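Local coordinates for protein 4-amino-4-deoxychorismate lyase (Legionella pneumophila, PDB 3LUL) that belongs to the class IV aminotransferase family and carries a covalently attached pyridoxal phosphate group, at residues 58-63 / 104-109; 125-130 / 152-157. One frame throughout, in Å; residues are numbered along the deposited sequence.

Overall arrangement
Contact 1 comes first along the chain and closes before contact 2 opens. Their centres lie 34 Å apart, with nearest atoms about 21 Å from each other, so they do not touch. In contact 1 the loop joining helices 43-57 and 65-78 rests on strand 106-113 of a five-stranded mixed sheet. The next strand, 122-131, belongs to the other sheet, where contact 2 packs it against helix 146-157. The chain thus passes from one sheet to the other between strands 106-113 and 122-131; one contact joins a loop to the first sheet, the other a helix to the second, within one class IV aminotransferase fold. K141, modified by pyridoxal phosphate, lies between the two segments of contact 2 in sequence.

Contact 1: residues 58-63 / 104-109; sequences GIPFEI and QVSQLI
P60 and S106 meet where the loop between helices 43-57 and 65-78 lies on strand 106-113 of the five-stranded mixed sheet, part of a helix-on-sheet layer. Helix 43-57 closes in a Schellman motif at G58, and the chain then passes obliquely over strand 106-113, the end-to-end directions of the touching parts 57° apart. I59 sets its CG2 methyl against CB of S106 at 3.6 Å, while the P60 ring lies further out, with CG 3.9 Å from O of Q104. Farther along the loop, I63 is stretched out, with CG1 anti to the backbone N (chi1 179°), and carries CD1 to CD2 of L108 at 3.9 Å; the two side chains cross at about a right angle. The same L108 methyl meets F61 CE1 obliquely at 4.2 Å. I63 CG2 covers one face of the F61 ring, 3.4 Å above its plane and toward the rim, so I63 touches both the ring and the leucine. W47 of helix 43-57 and L90 of strand 84-91 also pack on F61. The polar link is at the other end: S106 OG, also hydrogen-bonded to T4 OG1, donates a short 2.5 Å bond to O of P60, approaching from above the carbonyl plane, 42° out of it.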
loop_
_atom_site.group_PDB
_atom_site.type_symbol
_atom_site.label_atom_id
_atom_site.label_comp_id
_atom_site.label_asym_id
_atom_site.label_seq_id
_atom_site.Cartn_x
_atom_site.Cartn_y
_atom_site.Cartn_z
ATOM N N GLY B 58 -4.750 9.062 -12.855
ATOM C CA GLY B 58 -4.264 10.329 -13.395
ATOM C C GLY B 58 -2.776 10.388 -13.699
ATOM O O GLY B 58 -2.228 11.457 -13.867
ATOM N N ILE B 59 -2.122 9.230 -13.767
ATOM C CA ILE B 59 -0.707 9.154 -14.061
ATOM C C ILE B 59 -0.569 9.111 -15.589
ATOM O O ILE B 59 -1.138 8.240 -16.236
ATOM C CB ILE B 59 -0.050 7.905 -13.417
ATOM C CG1 ILE B 59 -0.282 7.878 -11.902
ATOM C CG2 ILE B 59 1.428 7.864 -13.742
ATOM C CD1 ILE B 59 0.185 6.563 -11.237
ATOM N N PRO B 60 0.187 10.052 -16.185
ATOM C CA PRO B 60 0.404 9.921 -17.624
ATOM C C PRO B 60 1.030 8.554 -18.014
ATOM O O PRO B 60 1.915 8.015 -17.302
ATOM C CB PRO B 60 1.327 11.107 -17.979
ATOM C CG PRO B 60 1.372 11.992 -16.753
ATOM C CD PRO B 60 0.899 11.191 -15.581
ATOM N N PHE B 61 0.575 8.016 -19.144
ATOM C CA PHE B 61 1.168 6.856 -19.745
ATOM C C PHE B 61 1.219 7.069 -21.255
ATOM O O PHE B 61 0.458 6.459 -21.998
ATOM C CB PHE B 61 0.361 5.600 -19.373
ATOM C CG PHE B 61 1.049 4.292 -19.723
ATOM C CD1 PHE B 61 2.270 3.959 -19.184
ATOM C CD2 PHE B 61 0.431 3.371 -20.567
ATOM C CE1 PHE B 61 2.895 2.736 -19.491
ATOM C CE2 PHE B 61 1.048 2.159 -20.904
ATOM C CZ PHE B 61 2.264 1.822 -20.345
ATOM N N GLU B 62 2.103 7.973 -21.679
ATOM C CA GLU B 62 2.199 8.391 -23.075
ATOM C C GLU B 62 3.366 7.625 -23.679
ATOM O O GLU B 62 4.415 8.202 -23.997
ATOM C CB GLU B 62 2.458 9.906 -23.182
ATOM C CG GLU B 62 1.282 10.770 -22.760
ATOM C CD GLU B 62 0.114 10.686 -23.696
ATOM O OE1 GLU B 62 0.307 10.315 -24.879
ATOM O OE2 GLU B 62 -1.000 11.017 -23.239
ATOM N N ILE B 63 3.185 6.311 -23.781
ATOM C CA ILE B 63 4.118 5.440 -24.484
ATOM C C ILE B 63 3.256 4.560 -25.375
ATOM O O ILE B 63 2.326 3.920 -24.898
ATOM C CB ILE B 63 5.004 4.635 -23.523
ATOM C CG1 ILE B 63 5.953 3.715 -24.314
ATOM C CG2 ILE B 63 4.196 3.828 -22.516
ATOM C CD1 ILE B 63 7.061 3.072 -23.408
ATOM N N GLN B 104 4.013 15.678 -13.211
ATOM C CA GLN B 104 3.828 16.084 -14.604
ATOM C C GLN B 104 4.418 15.046 -15.558
ATOM O O GLN B 104 3.913 14.894 -16.682
ATOM C CB GLN B 104 4.513 17.433 -14.898
ATOM C CG GLN B 104 4.323 18.504 -13.824
ATOM C CD GLN B 104 3.948 19.861 -14.394
ATOM O OE1 GLN B 104 4.778 20.784 -14.442
ATOM N NE2 GLN B 104 2.695 19.989 -14.839
ATOM N N VAL B 105 5.508 14.388 -15.136
ATOM C CA VAL B 105 6.182 13.373 -15.956
ATOM C C VAL B 105 6.334 12.065 -15.168
ATOM O O VAL B 105 7.054 12.001 -14.157
ATOM C CB VAL B 105 7.559 13.854 -16.499
ATOM C CG1 VAL B 105 8.216 12.762 -17.389
ATOM C CG2 VAL B 105 7.407 15.183 -17.264
ATOM N N SER B 106 5.619 11.044 -15.614
ATOM C CA SER B 106 5.768 9.714 -15.045
ATOM C C SER B 106 7.055 9.054 -15.561
ATOM O O SER B 106 7.619 9.445 -16.589
ATOM C CB SER B 106 4.525 8.864 -15.323
ATOM O OG SER B 106 4.238 8.776 -16.707
ATOM N N GLN B 107 7.531 8.071 -14.807
ATOM C CA GLN B 107 8.814 7.462 -15.063
ATOM C C GLN B 107 8.555 5.972 -15.171
ATOM O O GLN B 107 7.794 5.415 -14.408
ATOM C CB GLN B 107 9.791 7.789 -13.935
ATOM C CG GLN B 107 9.776 9.268 -13.486
ATOM C CD GLN B 107 10.594 10.155 -14.379
ATOM O OE1 GLN B 107 11.767 9.868 -14.627
ATOM N NE2 GLN B 107 9.990 11.243 -14.883
ATOM N N LEU B 108 9.172 5.345 -16.148
ATOM C CA LEU B 108 9.019 3.935 -16.366
ATOM C C LEU B 108 10.398 3.290 -16.292
ATOM O O LEU B 108 11.361 3.815 -16.895
ATOM C CB LEU B 108 8.384 3.755 -17.723
ATOM C CG LEU B 108 7.856 2.429 -18.219
ATOM C CD1 LEU B 108 6.952 1.716 -17.175
ATOM C CD2 LEU B 108 7.136 2.693 -19.531
ATOM N N ILE B 109 10.516 2.199 -15.526
ATOM C CA ILE B 109 11.729 1.384 -15.477
ATOM C C ILE B 109 11.392 -0.072 -15.829
ATOM O O ILE B 109 10.387 -0.618 -15.371
ATOM C CB ILE B 109 12.435 1.473 -14.112
ATOM C CG1 ILE B 109 12.996 2.889 -13.913
ATOM C CG2 ILE B 109 13.570 0.386 -13.953
ATOM C CD1 ILE B 109 13.665 3.117 -12.524
#

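Contact 2: residues 125-130 / 152-157; sequences ISINWL and QRQAIA
The W129 indole and the Q154 amide stand almost perpendicular, their planes 88° apart, and meet where NE2 of Q154 arrives at the ring edge, in the ring plane, 3.8 Å from CZ3 of W129. One face of the indole is covered within its own segment by I127, whose CG2 sits 3.4 Å above the plane over the ring centre. The ring is also held at its pyrrole side, where NE1 is hydrogen-bonded to OE2 of E147, near the start of helix 146-157; A151 and I150 of that helix and P136 of the second subunit pack on W129 as well. Q154 reaches the ring from the helix by running extended beyond CG, and the two side chains come from opposite directions. The other arm of the same amide, OE1 of Q154, lies 4.0 Å from CD1 of I127; these two side chains cross at about a right angle. Farther back along the strand, I125 faces A155: CG1 lies 3.7 Å from the alanine CB, and CD1 lies 3.7 Å from the alanine CA. CG1 of I125 is placed between the backbone N and the carbonyl carbon (chi1 52°), which turns the arm toward the helix. The axes of strand 125-127 and helix 152-157 come within 9.2 Å, their N-to-C directions 142° apart. The two segments share no hydrogen bond and meet by van der Waals packing; R153, on another side of the helix, makes a salt bridge with E27 of the second subunit. The chain turns a corner at 128-129, and W129 joins the packing from there. Strand 122-131 is followed by helix 146-157 and then by strand 162-167, which pairs with it in parallel: the contact belongs to the strand-to-helix packing of a beta-alpha-beta crossover.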
loop_
_atom_site.group_PDB
_atom_site.type_symbol
_atom_site.label_atom_id
_atom_site.label_comp_id
_atom_site.label_asym_id
_atom_site.label_seq_id
_atom_site.Cartn_x
_atom_site.Cartn_y
_atom_site.Cartn_z
ATOM N N ILE B 125 -3.173 -20.744 3.405
ATOM C CA ILE B 125 -3.911 -20.444 4.622
ATOM C C ILE B 125 -4.821 -19.266 4.362
ATOM O O ILE B 125 -4.519 -18.408 3.530
ATOM C CB ILE B 125 -3.010 -20.191 5.883
ATOM C CG1 ILE B 125 -1.930 -19.142 5.638
ATOM C CG2 ILE B 125 -2.401 -21.542 6.428
ATOM C CD1 ILE B 125 -1.939 -17.966 6.579
ATOM N N SER B 126 -5.957 -19.231 5.048
ATOM C CA SER B 126 -6.906 -18.134 4.894
ATOM C C SER B 126 -6.475 -17.005 5.817
ATOM O O SER B 126 -6.192 -17.244 6.977
ATOM C CB SER B 126 -8.306 -18.584 5.334
ATOM O OG SER B 126 -8.844 -19.570 4.491
ATOM N N ILE B 127 -6.505 -15.776 5.335
ATOM C CA ILE B 127 -6.185 -14.616 6.146
ATOM C C ILE B 127 -7.436 -14.154 6.919
ATOM O O ILE B 127 -8.550 -14.178 6.389
ATOM C CB ILE B 127 -5.626 -13.522 5.209
ATOM C CG1 ILE B 127 -4.208 -13.931 4.721
ATOM C CG2 ILE B 127 -5.637 -12.155 5.848
ATOM C CD1 ILE B 127 -3.087 -13.888 5.743
ATOM N N ASN B 128 -7.229 -13.691 8.147
ATOM C CA ASN B 128 -8.342 -13.341 9.048
ATOM C C ASN B 128 -8.930 -11.950 8.776
ATOM O O ASN B 128 -10.117 -11.723 8.968
ATOM C CB ASN B 128 -7.933 -13.437 10.531
ATOM C CG ASN B 128 -6.866 -12.446 10.918
ATOM O OD1 ASN B 128 -5.802 -12.386 10.293
ATOM N ND2 ASN B 128 -7.145 -11.648 11.951
ATOM N N TRP B 129 -8.105 -11.005 8.372
ATOM C CA TRP B 129 -8.652 -9.694 8.042
ATOM C C TRP B 129 -9.324 -9.725 6.647
ATOM O O TRP B 129 -8.897 -10.484 5.738
ATOM C CB TRP B 129 -7.596 -8.600 8.175
ATOM C CG TRP B 129 -6.505 -8.597 7.148
ATOM C CD1 TRP B 129 -6.558 -8.061 5.901
ATOM C CD2 TRP B 129 -5.164 -9.086 7.315
ATOM N NE1 TRP B 129 -5.360 -8.223 5.276
ATOM C CE2 TRP B 129 -4.478 -8.822 6.135
ATOM C CE3 TRP B 129 -4.482 -9.716 8.358
ATOM C CZ2 TRP B 129 -3.132 -9.192 5.938
ATOM C CZ3 TRP B 129 -3.113 -10.069 8.150
ATOM C CH2 TRP B 129 -2.484 -9.812 6.960
ATOM N N LEU B 130 -10.393 -8.924 6.500
ATOM C CA LEU B 130 -11.198 -8.885 5.275
ATOM C C LEU B 130 -10.979 -7.604 4.468
ATOM O O LEU B 130 -10.630 -6.573 5.026
ATOM C CB LEU B 130 -12.664 -9.066 5.618
ATOM C CG LEU B 130 -13.013 -10.317 6.471
ATOM C CD1 LEU B 130 -14.545 -10.355 6.787
ATOM C CD2 LEU B 130 -12.575 -11.634 5.849
ATOM N N GLN B 152 1.815 -13.195 3.325
ATOM C CA GLN B 152 2.692 -14.294 2.910
ATOM C C GLN B 152 3.686 -14.750 3.986
ATOM O O GLN B 152 3.890 -15.950 4.203
ATOM C CB GLN B 152 3.446 -13.968 1.628
ATOM C CG GLN B 152 4.331 -15.156 1.205
ATOM C CD GLN B 152 4.524 -15.237 -0.253
ATOM O OE1 GLN B 152 4.869 -14.258 -0.884
ATOM N NE2 GLN B 152 4.279 -16.394 -0.814
ATOM N N ARG B 153 4.284 -13.811 4.696
ATOM C CA ARG B 153 5.091 -14.180 5.860
ATOM C C ARG B 153 4.334 -14.979 6.905
ATOM O O ARG B 153 4.914 -15.885 7.514
ATOM C CB ARG B 153 5.684 -12.954 6.508
ATOM C CG ARG B 153 6.718 -12.234 5.638
ATOM C CD ARG B 153 7.534 -11.293 6.542
ATOM N NE ARG B 153 8.240 -10.221 5.838
ATOM C CZ ARG B 153 9.229 -10.423 4.971
ATOM N NH1 ARG B 153 9.629 -11.666 4.663
ATOM N NH2 ARG B 153 9.840 -9.381 4.410
ATOM N N GLN B 154 3.054 -14.683 7.116
ATOM C CA GLN B 154 2.266 -15.445 8.122
ATOM C C GLN B 154 2.053 -16.878 7.668
ATOM O O GLN B 154 2.152 -17.840 8.461
ATOM C CB GLN B 154 0.890 -14.834 8.363
ATOM C CG GLN B 154 0.908 -13.538 9.121
ATOM C CD GLN B 154 -0.479 -13.087 9.596
ATOM O OE1 GLN B 154 -1.477 -13.782 9.410
ATOM N NE2 GLN B 154 -0.528 -11.904 10.198
ATOM N N ALA B 155 1.726 -17.002 6.386
ATOM C CA ALA B 155 1.620 -18.298 5.729
ATOM C C ALA B 155 2.887 -19.132 5.901
ATOM O O ALA B 155 2.824 -20.279 6.322
ATOM C CB ALA B 155 1.317 -18.092 4.215
ATOM N N ILE B 156 4.024 -18.550 5.543
ATOM C CA ILE B 156 5.330 -19.191 5.698
ATOM C C ILE B 156 5.621 -19.562 7.163
ATOM O O ILE B 156 6.131 -20.674 7.432
ATOM C CB ILE B 156 6.435 -18.295 5.110
ATOM C CG1 ILE B 156 6.372 -18.327 3.574
ATOM C CG2 ILE B 156 7.820 -18.672 5.665
ATOM C CD1 ILE B 156 7.142 -17.237 2.913
ATOM N N ALA B 157 5.259 -18.686 8.109
ATOM C CA ALA B 157 5.476 -18.964 9.544
ATOM C C ALA B 157 4.720 -20.190 10.031
ATOM O O ALA B 157 5.193 -20.866 10.961
ATOM C CB ALA B 157 5.084 -17.760 10.419
#